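Local coordinates for protein short chain dehydrogenase (Mycobacterium smegmatis, PDB 3UCX) that probably works as an oxidoreductase of the short-chain dehydrogenase family, built on a Rossmann fold of the kind that binds a nicotinamide cofactor, at residues V75-L78 and V79-M83; A116-L119 and T120-A124; G123-R126 and L127-F131; L168-S171 and Q172-T176; L240-S244 and D245-G249. One frame throughout, in Å; residues are numbered along the deposited sequence.

Interaction 1 (V75-L78 and V79-M83); sequences VAHL and VDETM
The imidazole ring of His77 takes the CG methylene of Glu81 over one face, toward the rim of the ring. This is a CH-pi contact one helical turn along, with Glu81 CG 3.7 Å from the ring centroid and 3.4 Å from His77 CE1, the nearest ring atom. The Glu81 carboxylate plane lies at 28° to the ring, and a bend in the glutamate chain (chi2 -67°) brings OE2 beside His77 CE1. The nearby acid could favour a protonated imidazole, but the pair His77 ND1 and Glu81 OE2 is 4.2 Å apart and not a salt bridge. On the solvent side, Asp80 and Ala76 are joined through a water that donates to Asp80 OD1 and to Ala76 O, each 2.9 Å from the water oxygen.

The buried side is handled differently. Thr82 places OG1 beside its own backbone N (chi1 -63°), from where the hydroxyl donates to Leu78 O at 2.8 Å from OG1. Thr82 N binds the same oxygen from the opposite face of the carbonyl plane, so threonine can sit among apolar neighbours with its hydroxyl satisfied. Val75 and Leu78, with Val79 at the margin, supply the branched aliphatic surface expected on an amphipathic helix. Leu78 packs on Val39, Ala41 and Val65 of strands 37-42 and 62-66, while Val75 and Leu78 meet Leu127 of the adjacent helix 110-130.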
loop_
_atom_site.group_PDB
_atom_site.type_symbol
_atom_site.label_atom_id
_atom_site.label_comp_id
_atom_site.label_asym_id
_atom_site.label_seq_id
_atom_site.Cartn_x
_atom_site.Cartn_y
_atom_site.Cartn_z
ATOM N N VAL A 75 18.395 -26.865 -13.260
ATOM C CA VAL A 75 17.048 -26.926 -12.681
ATOM C C VAL A 75 16.284 -28.127 -13.228
ATOM O O VAL A 75 15.547 -28.774 -12.487
ATOM C CB VAL A 75 16.241 -25.603 -12.867
ATOM C CG1 VAL A 75 14.792 -25.790 -12.451
ATOM C CG2 VAL A 75 16.876 -24.492 -12.049
ATOM N N ALA A 76 16.475 -28.460 -14.513
ATOM C CA ALA A 76 15.820 -29.633 -15.080
ATOM C C ALA A 76 16.279 -30.891 -14.372
ATOM O O ALA A 76 15.473 -31.781 -14.075
ATOM C CB ALA A 76 16.064 -29.738 -16.591
ATOM N N HIS A 77 17.575 -30.964 -14.091
ATOM C CA HIS A 77 18.134 -32.088 -13.341
ATOM C C HIS A 77 17.556 -32.177 -11.940
ATOM O O HIS A 77 17.173 -33.259 -11.502
ATOM C CB HIS A 77 19.667 -32.005 -13.309
ATOM C CG HIS A 77 20.331 -33.077 -12.475
ATOM N ND1 HIS A 77 20.368 -34.374 -12.852
ATOM C CD2 HIS A 77 21.020 -33.002 -11.260
ATOM C CE1 HIS A 77 21.027 -35.095 -11.927
ATOM N NE2 HIS A 77 21.428 -34.259 -10.952
ATOM N N LEU A 78 17.485 -31.059 -11.223
ATOM C CA LEU A 78 16.834 -31.044 -9.889
ATOM C C LEU A 78 15.399 -31.590 -9.916
ATOM O O LEU A 78 15.019 -32.387 -9.074
ATOM C CB LEU A 78 16.825 -29.623 -9.316
ATOM C CG LEU A 78 16.057 -29.364 -8.020
ATOM C CD1 LEU A 78 16.706 -30.107 -6.853
ATOM C CD2 LEU A 78 15.976 -27.855 -7.748
ATOM N N VAL A 79 14.607 -31.152 -10.885
ATOM C CA VAL A 79 13.247 -31.656 -11.046
ATOM C C VAL A 79 13.269 -33.169 -11.308
ATOM O O VAL A 79 12.546 -33.923 -10.672
ATOM C CB VAL A 79 12.500 -30.923 -12.185
ATOM C CG1 VAL A 79 11.123 -31.542 -12.425
ATOM C CG2 VAL A 79 12.376 -29.436 -11.856
ATOM N N ASP A 80 14.108 -33.606 -12.238
ATOM C CA ASP A 80 14.179 -35.030 -12.568
ATOM C C ASP A 80 14.583 -35.871 -11.348
ATOM O O ASP A 80 13.950 -36.893 -11.047
ATOM C CB ASP A 80 15.123 -35.277 -13.756
ATOM C CG ASP A 80 14.555 -34.790 -15.086
ATOM O OD1 ASP A 80 13.318 -34.622 -15.212
ATOM O OD2 ASP A 80 15.353 -34.563 -16.032
ATOM N N GLU A 81 15.571 -35.404 -10.591
ATOM C CA GLU A 81 16.034 -36.167 -9.417
ATOM C C GLU A 81 14.966 -36.231 -8.331
ATOM O O GLU A 81 14.753 -37.272 -7.710
ATOM C CB GLU A 81 17.343 -35.600 -8.874
ATOM C CG GLU A 81 18.541 -35.892 -9.767
ATOM C CD GLU A 81 18.882 -37.370 -9.830
ATOM O OE1 GLU A 81 19.038 -38.005 -8.772
ATOM O OE2 GLU A 81 18.974 -37.899 -10.946
ATOM N N THR A 82 14.265 -35.120 -8.128
ATOM C CA THR A 82 13.155 -35.066 -7.178
ATOM C C THR A 82 12.031 -36.023 -7.538
ATOM O O THR A 82 11.480 -36.716 -6.686
ATOM C CB THR A 82 12.594 -33.623 -7.122
ATOM O OG1 THR A 82 13.617 -32.747 -6.636
ATOM C CG2 THR A 82 11.367 -33.538 -6.229
ATOM N N MET A 83 11.649 -36.029 -8.806
ATOM C CA MET A 83 10.547 -36.879 -9.237
ATOM C C MET A 83 10.970 -38.355 -9.211
ATOM O O MET A 83 10.169 -39.226 -8.893
ATOM C CB MET A 83 10.052 -36.416 -10.606
ATOM C CG MET A 83 9.571 -34.954 -10.581
ATOM S SD MET A 83 8.434 -34.541 -9.223
ATOM C CE MET A 83 7.135 -35.608 -9.859
HETATM O O HOH W 1 13.086 -31.831 -15.803
#

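Interaction 2 (A116-L119 and T120-A124); sequences AIEL and TVFGA
Ile117 lays its CG2 methyl against the ring of Phe122, 3.6 Å from CE2, the two side chains running alongside and pointing the same way. With CG2 anti to the backbone N (chi1 -70° for the CG1 branch), that methyl also comes to 4.1 Å from CB of Val121. OE1 of Glu118 stands at the ring's edge, near its plane, 3.5 Å from Phe122 CD2. The acid chain crosses the ring at about a right angle, and the carboxylate and ring planes are 50° apart.

The backbone widens beneath these side chains into a pi-type turn at 120-123. Ile117 O accepts from two amides, Val121 N at 2.9 Å and Phe122 N at 3.1 Å from that oxygen, and Glu118 O then takes Gly123 N, five residues on, at 2.8 Å. Glycine suits the end of this turn because a CB there would run into Leu119 O.

Ile117 packs on Ile117 of the second subunit, and the Phe122 ring meets Phe110 of that subunit. Such pairing of this helix with its counterpart, alongside helix 158-179, is consistent with the four-helix interface common in short-chain dehydrogenases. Arg114 of the second subunit makes a salt bridge to Glu118 OE2. The chemistry is thus mixed: an acid at an aromatic edge, its charge probably balanced across the interface, with apolar groups beside it.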
loop_
_atom_site.group_PDB
_atom_site.type_symbol
_atom_site.label_atom_id
_atom_site.label_comp_id
_atom_site.label_asym_id
_atom_site.label_seq_id
_atom_site.Cartn_x
_atom_site.Cartn_y
_atom_site.Cartn_z
ATOM N N ALA A 116 21.924 -9.984 -9.463
ATOM C CA ALA A 116 20.935 -10.052 -8.364
ATOM C C ALA A 116 19.536 -10.473 -8.891
ATOM O O ALA A 116 18.869 -11.353 -8.325
ATOM C CB ALA A 116 20.851 -8.716 -7.629
ATOM N N ILE A 117 19.118 -9.847 -9.976
ATOM C CA ILE A 117 17.866 -10.190 -10.659
ATOM C C ILE A 117 17.909 -11.641 -11.174
ATOM O O ILE A 117 16.975 -12.413 -10.976
ATOM C CB ILE A 117 17.547 -9.163 -11.772
ATOM C CG1 ILE A 117 17.156 -7.820 -11.139
ATOM C CG2 ILE A 117 16.398 -9.642 -12.657
ATOM C CD1 ILE A 117 17.110 -6.657 -12.103
ATOM N N GLU A 118 19.031 -12.025 -11.767
ATOM C CA GLU A 118 19.182 -13.391 -12.262
ATOM C C GLU A 118 18.940 -14.455 -11.205
ATOM O O GLU A 118 18.251 -15.448 -11.473
ATOM C CB GLU A 118 20.544 -13.592 -12.919
ATOM C CG GLU A 118 20.571 -14.730 -13.893
ATOM C CD GLU A 118 19.682 -14.543 -15.124
ATOM O OE1 GLU A 118 19.495 -13.424 -15.649
ATOM O OE2 GLU A 118 19.167 -15.571 -15.603
ATOM N N LEU A 119 19.490 -14.251 -10.008
ATOM C CA LEU A 119 19.369 -15.214 -8.943
ATOM C C LEU A 119 18.016 -15.091 -8.232
ATOM O O LEU A 119 17.279 -16.059 -8.132
ATOM C CB LEU A 119 20.509 -15.042 -7.941
ATOM C CG LEU A 119 20.575 -16.108 -6.841
ATOM C CD1 LEU A 119 20.615 -17.509 -7.441
ATOM C CD2 LEU A 119 21.784 -15.846 -5.937
ATOM N N THR A 120 17.700 -13.886 -7.776
ATOM C CA THR A 120 16.536 -13.621 -6.928
ATOM C C THR A 120 15.193 -13.729 -7.675
ATOM O O THR A 120 14.181 -14.170 -7.107
ATOM C CB THR A 120 16.661 -12.215 -6.326
ATOM O OG1 THR A 120 17.764 -12.210 -5.418
ATOM C CG2 THR A 120 15.373 -11.757 -5.597
ATOM N N VAL A 121 15.188 -13.311 -8.927
ATOM C CA VAL A 121 13.950 -13.269 -9.699
ATOM C C VAL A 121 13.890 -14.458 -10.671
ATOM O O VAL A 121 13.012 -15.330 -10.566
ATOM C CB VAL A 121 13.792 -11.943 -10.457
ATOM C CG1 VAL A 121 12.468 -11.923 -11.211
ATOM C CG2 VAL A 121 13.894 -10.741 -9.499
ATOM N N PHE A 122 14.805 -14.492 -11.620
ATOM C CA PHE A 122 14.728 -15.513 -12.668
ATOM C C PHE A 122 15.000 -16.908 -12.165
ATOM O O PHE A 122 14.384 -17.864 -12.639
ATOM C CB PHE A 122 15.585 -15.155 -13.875
ATOM C CG PHE A 122 15.165 -13.877 -14.549
ATOM C CD1 PHE A 122 13.830 -13.601 -14.803
ATOM C CD2 PHE A 122 16.105 -12.935 -14.929
ATOM C CE1 PHE A 122 13.445 -12.400 -15.412
ATOM C CE2 PHE A 122 15.733 -11.747 -15.550
ATOM C CZ PHE A 122 14.407 -11.472 -15.798
ATOM N N GLY A 123 15.902 -17.028 -11.188
ATOM C CA GLY A 123 16.144 -18.302 -10.519
ATOM C C GLY A 123 14.905 -18.866 -9.845
ATOM O O GLY A 123 14.569 -20.045 -10.028
ATOM N N ALA A 124 14.227 -18.029 -9.070
ATOM C CA ALA A 124 12.988 -18.420 -8.417
ATOM C C ALA A 124 11.937 -18.799 -9.458
ATOM O O ALA A 124 11.235 -19.812 -9.288
ATOM C CB ALA A 124 12.457 -17.293 -7.499
#

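Interaction 3 (G123-R126 and L127-F131); sequences GALR and LIQGF
Gly123 O accepts from Leu127 N at 3.0 Å, and the CD2 methyl of Leu127 comes back to 3.3 Å from the same oxygen. Ala124 follows with a bond from Ile128 N to its carbonyl oxygen; the CG1 branch of Ile128 stands beside its own backbone N (chi1 -68°), which lays that carbon 3.3 Å from Ala124 O. A small side chain fits at 124, where the helix faces Asn94 of strand 91-94.

Leu125 makes the main side-chain contact. Its CD1 methyl reaches Gln129 NE2 at 3.6 Å, the two chains crossing at a slant. CG of Gln129 passes 3.2 Å from Leu125 O, and the chain, extended beyond CG, carries the amide to the leucine. These turns belong to helix 110-130, one of the helices packed on the parallel sheet of the Rossmann fold: Leu127 turns to helix 72-85, and Leu125 and Ile128 turn to helix 158-179.

Arg126 O accepts from Gly130 N at 2.9 Å, where glycine avoids a tight approach of a CB to that oxygen. The guanidinium group leads elsewhere: NE makes a salt bridge with Asp72 OD1, NH1 donates to Ile69 O, and the group rests on Phe110 of the second subunit in a cation-pi contact. Phe131, the first residue to leave helical geometry, meets Leu127 CD1 with the edge of its ring.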
loop_
_atom_site.group_PDB
_atom_site.type_symbol
_atom_site.label_atom_id
_atom_site.label_comp_id
_atom_site.label_asym_id
_atom_site.label_seq_id
_atom_site.Cartn_x
_atom_site.Cartn_y
_atom_site.Cartn_z
ATOM N N GLY A 123 15.902 -17.028 -11.188
ATOM C CA GLY A 123 16.144 -18.302 -10.519
ATOM C C GLY A 123 14.905 -18.866 -9.845
ATOM O O GLY A 123 14.569 -20.045 -10.028
ATOM N N ALA A 124 14.227 -18.029 -9.070
ATOM C CA ALA A 124 12.988 -18.420 -8.417
ATOM C C ALA A 124 11.937 -18.799 -9.458
ATOM O O ALA A 124 11.235 -19.812 -9.288
ATOM C CB ALA A 124 12.457 -17.293 -7.499
ATOM N N LEU A 125 11.845 -18.029 -10.545
ATOM C CA LEU A 125 10.844 -18.333 -11.601
ATOM C C LEU A 125 11.160 -19.696 -12.237
ATOM O O LEU A 125 10.272 -20.535 -12.427
ATOM C CB LEU A 125 10.844 -17.272 -12.686
ATOM C CG LEU A 125 9.785 -17.396 -13.796
ATOM C CD1 LEU A 125 8.383 -17.553 -13.214
ATOM C CD2 LEU A 125 9.869 -16.213 -14.760
ATOM N N ARG A 126 12.429 -19.911 -12.565
ATOM C CA ARG A 126 12.864 -21.183 -13.155
ATOM C C ARG A 126 12.471 -22.370 -12.281
ATOM O O ARG A 126 11.941 -23.370 -12.780
ATOM C CB ARG A 126 14.379 -21.163 -13.387
ATOM C CG ARG A 126 14.827 -21.891 -14.623
ATOM C CD ARG A 126 16.349 -21.835 -14.828
ATOM N NE ARG A 126 16.724 -20.879 -15.874
ATOM C CZ ARG A 126 17.189 -19.654 -15.671
ATOM N NH1 ARG A 126 17.369 -19.187 -14.451
ATOM N NH2 ARG A 126 17.500 -18.887 -16.711
ATOM N N LEU A 127 12.700 -22.255 -10.981
ATOM C CA LEU A 127 12.282 -23.284 -10.018
ATOM C C LEU A 127 10.797 -23.534 -10.007
ATOM O O LEU A 127 10.353 -24.676 -10.032
ATOM C CB LEU A 127 12.672 -22.909 -8.584
ATOM C CG LEU A 127 13.870 -23.604 -7.992
ATOM C CD1 LEU A 127 13.701 -25.127 -8.041
ATOM C CD2 LEU A 127 15.028 -23.132 -8.847
ATOM N N ILE A 128 10.033 -22.453 -9.904
ATOM C CA ILE A 128 8.586 -22.528 -9.846
ATOM C C ILE A 128 8.060 -23.176 -11.118
ATOM O O ILE A 128 7.194 -24.042 -11.043
ATOM C CB ILE A 128 7.932 -21.156 -9.602
ATOM C CG1 ILE A 128 8.266 -20.656 -8.163
ATOM C CG2 ILE A 128 6.428 -21.228 -9.838
ATOM C CD1 ILE A 128 8.107 -19.165 -7.936
ATOM N N GLN A 129 8.583 -22.765 -12.270
ATOM C CA GLN A 129 8.141 -23.316 -13.544
ATOM C C GLN A 129 8.501 -24.792 -13.674
ATOM O O GLN A 129 7.664 -25.610 -14.107
ATOM C CB GLN A 129 8.706 -22.494 -14.707
ATOM C CG GLN A 129 8.089 -21.098 -14.734
ATOM C CD GLN A 129 8.501 -20.224 -15.906
ATOM O OE1 GLN A 129 9.595 -20.386 -16.476
ATOM N NE2 GLN A 129 7.626 -19.275 -16.267
ATOM N N GLY A 130 9.734 -25.142 -13.281
ATOM C CA GLY A 130 10.188 -26.522 -13.293
ATOM C C GLY A 130 9.300 -27.449 -12.490
ATOM O O GLY A 130 9.025 -28.580 -12.903
ATOM N N PHE A 131 8.851 -26.964 -11.341
ATOM C CA PHE A 131 7.970 -27.731 -10.476
ATOM C C PHE A 131 6.479 -27.466 -10.660
ATOM O O PHE A 131 5.673 -27.973 -9.899
ATOM C CB PHE A 131 8.410 -27.537 -9.016
ATOM C CG PHE A 131 9.650 -28.333 -8.667
ATOM C CD1 PHE A 131 9.622 -29.708 -8.675
ATOM C CD2 PHE A 131 10.838 -27.700 -8.358
ATOM C CE1 PHE A 131 10.745 -30.449 -8.356
ATOM C CE2 PHE A 131 11.965 -28.424 -8.029
ATOM C CZ PHE A 131 11.930 -29.802 -8.042
#

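Interaction 4 (L168-S171 and Q172-T176); sequences LAMS and QTLAT
A trans first torsion in Met170 (chi1 -174°), and one in Leu174 that holds CG beside its own N (chi1 -75°), set these two side chains next to each other one turn apart. They run side by side in the same direction, with Met170 CG 4.0 Å from Leu174 CD1. A bend near the end of the methionine (chi3 78°) brings CE to 4.2 Å from the same CD1 methyl. The unbranched methionine chain lies along Leu174 without a branch in the way.

Gln172 and Leu168 form a second pair on another side of the helix, crossing at a slant. Gln172 CG lies 3.3 Å from Leu168 O, and the extended chain carries the amide to Leu168, whose CG is 4.1 Å from Gln172 NE2. The main chain keeps ordinary helical bonds from 172 to 174: Thr173 N to Ala169 O spans 3.1 Å, and Leu174 N to Met170 O spans 2.9 Å. Ser171, although buried, has its hydroxyl satisfied by Leu167 O one turn back and by Asn144 ND2 of strand 141-145.

Ala169 and Thr173 meet Ser165 and Lys161 of the second subunit, and Thr176 OG1 bonds to Ser153 O of that subunit and to Asp225 of the third subunit. Helix 158-179 is the crossover of the beta-alpha-beta unit between strands 141-145 and 184-190. Ser171 and Leu168 lie on Ser187 of strand 184-190, while Met170 and Leu174 pack on Val121, Leu125 and Ile128 of helix 110-130.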
loop_
_atom_site.group_PDB
_atom_site.type_symbol
_atom_site.label_atom_id
_atom_site.label_comp_id
_atom_site.label_asym_id
_atom_site.label_seq_id
_atom_site.Cartn_x
_atom_site.Cartn_y
_atom_site.Cartn_z
ATOM N N LEU A 168 8.609 -9.732 -5.743
ATOM C CA LEU A 168 7.282 -9.590 -5.126
ATOM C C LEU A 168 6.201 -9.430 -6.201
ATOM O O LEU A 168 5.150 -10.104 -6.173
ATOM C CB LEU A 168 7.258 -8.422 -4.136
ATOM C CG LEU A 168 5.941 -8.181 -3.385
ATOM C CD1 LEU A 168 5.486 -9.440 -2.635
ATOM C CD2 LEU A 168 6.034 -6.938 -2.482
ATOM N N ALA A 169 6.491 -8.579 -7.175
ATOM C CA ALA A 169 5.571 -8.340 -8.281
ATOM C C ALA A 169 5.327 -9.669 -9.047
ATOM O O ALA A 169 4.189 -10.063 -9.288
ATOM C CB ALA A 169 6.128 -7.276 -9.210
ATOM N N MET A 170 6.406 -10.370 -9.372
ATOM C CA MET A 170 6.318 -11.664 -10.040
ATOM C C MET A 170 5.510 -12.678 -9.222
ATOM O O MET A 170 4.702 -13.460 -9.790
ATOM C CB MET A 170 7.714 -12.213 -10.287
ATOM C CG MET A 170 7.744 -13.497 -11.098
ATOM S SD MET A 170 9.407 -14.155 -11.173
ATOM C CE MET A 170 9.589 -14.915 -9.569
ATOM N N SER A 171 5.743 -12.693 -7.905
ATOM C CA SER A 171 5.044 -13.609 -7.021
ATOM C C SER A 171 3.543 -13.367 -7.039
ATOM O O SER A 171 2.730 -14.306 -6.968
ATOM C CB SER A 171 5.587 -13.478 -5.591
ATOM O OG SER A 171 6.990 -13.778 -5.539
ATOM N N GLN A 172 3.177 -12.102 -7.098
ATOM C CA GLN A 172 1.790 -11.707 -7.137
ATOM C C GLN A 172 1.104 -12.135 -8.451
ATOM O O GLN A 172 0.031 -12.741 -8.428
ATOM C CB GLN A 172 1.678 -10.200 -6.915
ATOM C CG GLN A 172 1.975 -9.803 -5.455
ATOM C CD GLN A 172 2.027 -8.317 -5.245
ATOM O OE1 GLN A 172 2.205 -7.557 -6.201
ATOM N NE2 GLN A 172 1.868 -7.870 -3.973
ATOM N N THR A 173 1.731 -11.846 -9.582
ATOM C CA THR A 173 1.212 -12.310 -10.875
ATOM C C THR A 173 1.117 -13.858 -10.916
ATOM O O THR A 173 0.137 -14.421 -11.444
ATOM C CB THR A 173 2.106 -11.831 -12.028
ATOM O OG1 THR A 173 2.190 -10.387 -12.009
ATOM C CG2 THR A 173 1.531 -12.303 -13.410
ATOM N N LEU A 174 2.113 -14.531 -10.333
ATOM C CA LEU A 174 2.121 -15.994 -10.314
ATOM C C LEU A 174 0.958 -16.541 -9.513
ATOM O O LEU A 174 0.436 -17.619 -9.840
ATOM C CB LEU A 174 3.453 -16.575 -9.821
ATOM C CG LEU A 174 4.636 -16.515 -10.810
ATOM C CD1 LEU A 174 5.956 -16.942 -10.141
ATOM C CD2 LEU A 174 4.353 -17.403 -12.052
ATOM N N ALA A 175 0.552 -15.845 -8.447
ATOM C CA ALA A 175 -0.628 -16.275 -7.704
ATOM C C ALA A 175 -1.853 -16.267 -8.644
ATOM O O ALA A 175 -2.663 -17.212 -8.649
ATOM C CB ALA A 175 -0.864 -15.378 -6.474
ATOM N N THR A 176 -1.972 -15.226 -9.460
ATOM C CA THR A 176 -3.078 -15.144 -10.405
ATOM C C THR A 176 -2.966 -16.270 -11.427
ATOM O O THR A 176 -3.954 -17.000 -11.670
ATOM C CB THR A 176 -3.115 -13.783 -11.106
ATOM O OG1 THR A 176 -3.196 -12.774 -10.104
ATOM C CG2 THR A 176 -4.324 -13.664 -12.075
#

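Interaction 5 (L240-S244 and D245-G249); sequences LFMAS and DLASG
A turn that closes the end of helix 232-243, ahead of strand 254-257, folds Ala247 and Leu246 back onto Phe241. The methyl of Ala247 lies over one face of the Phe241 ring, offset toward the rim, in a CH-pi contact with CB 4.2 Å from the ring centroid. Leu246 crosses the phenylalanine at about a right angle, its CB 3.7 Å from Phe241 CE1. Alanine is small enough at 247 to sit between ring and backbone, for its CB is also 3.3 Å from Phe241 O.

Ser244, the first residue to leave helical geometry, ties the turn together. Its OG lies between the backbone N and the carbonyl carbon (chi1 82°), which aims the hydroxyl back at Phe241 O, 2.8 Å from OG; Ser244 N donates to that same carbonyl. OG in turn accepts a weak bond from Leu246 N. The carbonyl of Ser244 receives Ala247 N at 3.0 Å from its oxygen, but this donor stands 49° out of the carbonyl plane.

Asp245 OD2 makes a salt bridge with Lys12, and the Phe241 ring stacks on Phe241 of the third subunit. Serine closing a helix by bonding its hydroxyl to the carbonyl three residues back, followed by a short 3-10 turn, is a compact way to lead from the last helix of this Rossmann-type fold toward its final strand.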
loop_
_atom_site.group_PDB
_atom_site.type_symbol
_atom_site.label_atom_id
_atom_site.label_comp_id
_atom_site.label_asym_id
_atom_site.label_seq_id
_atom_site.Cartn_x
_atom_site.Cartn_y
_atom_site.Cartn_z
ATOM N N LEU A 240 6.314 -21.980 7.227
ATOM C CA LEU A 240 5.575 -23.238 7.426
ATOM C C LEU A 240 4.064 -23.052 7.361
ATOM O O LEU A 240 3.368 -23.848 6.703
ATOM C CB LEU A 240 5.974 -23.917 8.736
ATOM C CG LEU A 240 7.138 -24.910 8.617
ATOM C CD1 LEU A 240 8.413 -24.239 8.107
ATOM C CD2 LEU A 240 7.353 -25.520 9.994
ATOM N N PHE A 241 3.547 -22.002 8.005
ATOM C CA PHE A 241 2.118 -21.692 7.950
ATOM C C PHE A 241 1.651 -21.510 6.500
ATOM O O PHE A 241 0.705 -22.176 6.061
ATOM C CB PHE A 241 1.793 -20.428 8.751
ATOM C CG PHE A 241 0.441 -19.856 8.466
ATOM C CD1 PHE A 241 -0.695 -20.465 8.939
ATOM C CD2 PHE A 241 0.312 -18.727 7.705
ATOM C CE1 PHE A 241 -1.960 -19.928 8.673
ATOM C CE2 PHE A 241 -0.932 -18.187 7.421
ATOM C CZ PHE A 241 -2.069 -18.802 7.915
ATOM N N MET A 242 2.352 -20.638 5.771
ATOM C CA MET A 242 2.018 -20.357 4.367
ATOM C C MET A 242 2.139 -21.592 3.468
ATOM O O MET A 242 1.399 -21.718 2.491
ATOM C CB MET A 242 2.918 -19.255 3.814
ATOM C CG MET A 242 2.566 -17.858 4.289
ATOM S SD MET A 242 0.914 -17.378 3.722
ATOM C CE MET A 242 1.017 -15.587 3.814
ATOM N N ALA A 243 3.074 -22.488 3.794
ATOM C CA ALA A 243 3.263 -23.742 3.042
ATOM C C ALA A 243 2.194 -24.785 3.345
ATOM O O ALA A 243 1.975 -25.705 2.551
ATOM C CB ALA A 243 4.650 -24.325 3.319
ATOM N N SER A 244 1.524 -24.648 4.478
ATOM C CA SER A 244 0.626 -25.649 4.991
ATOM C C SER A 244 -0.817 -25.439 4.571
ATOM O O SER A 244 -1.211 -24.370 4.120
ATOM C CB SER A 244 0.670 -25.632 6.531
ATOM O OG SER A 244 -0.176 -24.604 7.026
ATOM N N ASP A 245 -1.642 -26.450 4.827
ATOM C CA ASP A 245 -3.091 -26.345 4.596
ATOM C C ASP A 245 -3.853 -25.408 5.534
ATOM O O ASP A 245 -5.004 -25.059 5.246
ATOM C CB ASP A 245 -3.714 -27.751 4.576
ATOM C CG ASP A 245 -3.260 -28.566 3.375
ATOM O OD1 ASP A 245 -2.987 -27.992 2.295
ATOM O OD2 ASP A 245 -3.167 -29.800 3.496
ATOM N N LEU A 246 -3.222 -24.950 6.620
ATOM C CA LEU A 246 -3.788 -23.863 7.416
ATOM C C LEU A 246 -3.966 -22.609 6.539
ATOM O O LEU A 246 -4.794 -21.755 6.836
ATOM C CB LEU A 246 -2.911 -23.486 8.619
ATOM C CG LEU A 246 -2.758 -24.406 9.850
ATOM C CD1 LEU A 246 -1.589 -23.948 10.719
ATOM C CD2 LEU A 246 -4.034 -24.432 10.678
ATOM N N ALA A 247 -3.143 -22.476 5.506
ATOM C CA ALA A 247 -3.179 -21.302 4.657
ATOM C C ALA A 247 -3.915 -21.608 3.335
ATOM O O ALA A 247 -3.743 -20.878 2.355
ATOM C CB ALA A 247 -1.764 -20.821 4.375
ATOM N N SER A 248 -4.760 -22.649 3.310
ATOM C CA SER A 248 -5.390 -23.049 2.025
ATOM C C SER A 248 -6.324 -21.990 1.416
ATOM O O SER A 248 -6.653 -22.056 0.213
ATOM C CB SER A 248 -6.078 -24.428 2.139
ATOM O OG SER A 248 -7.108 -24.393 3.103
ATOM N N GLY A 249 -6.730 -20.995 2.215
ATOM C CA GLY A 249 -7.549 -19.883 1.734
ATOM C C GLY A 249 -6.738 -18.668 1.338
ATOM O O GLY A 249 -7.303 -17.642 0.971
HETATM O O HOH W 2 -1.057 -26.198 0.931
#

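How the interactions relate
Interactions 2 and 3 are consecutive parts of helix 110-130 and share Gly123 and Ala124; interaction 2 contains a widened turn, interaction 3 does not, and both, like interaction 4, reach the second subunit. Interaction 1, the one most open to solvent, packs against interaction 3 through Leu78 CD2 and Leu127 CD1, 3.6 Å apart. On its other flank interaction 3 meets interaction 4, where Leu125 CB lies 3.8 Å from Met170 SD; both of these contacts are buried. Interaction 5, also buried, touches none of the others and is a helix end, but like interaction 4 it reaches the third subunit. The helix interfaces are mostly aliphatic, with salt bridges at Glu118 and Arg126.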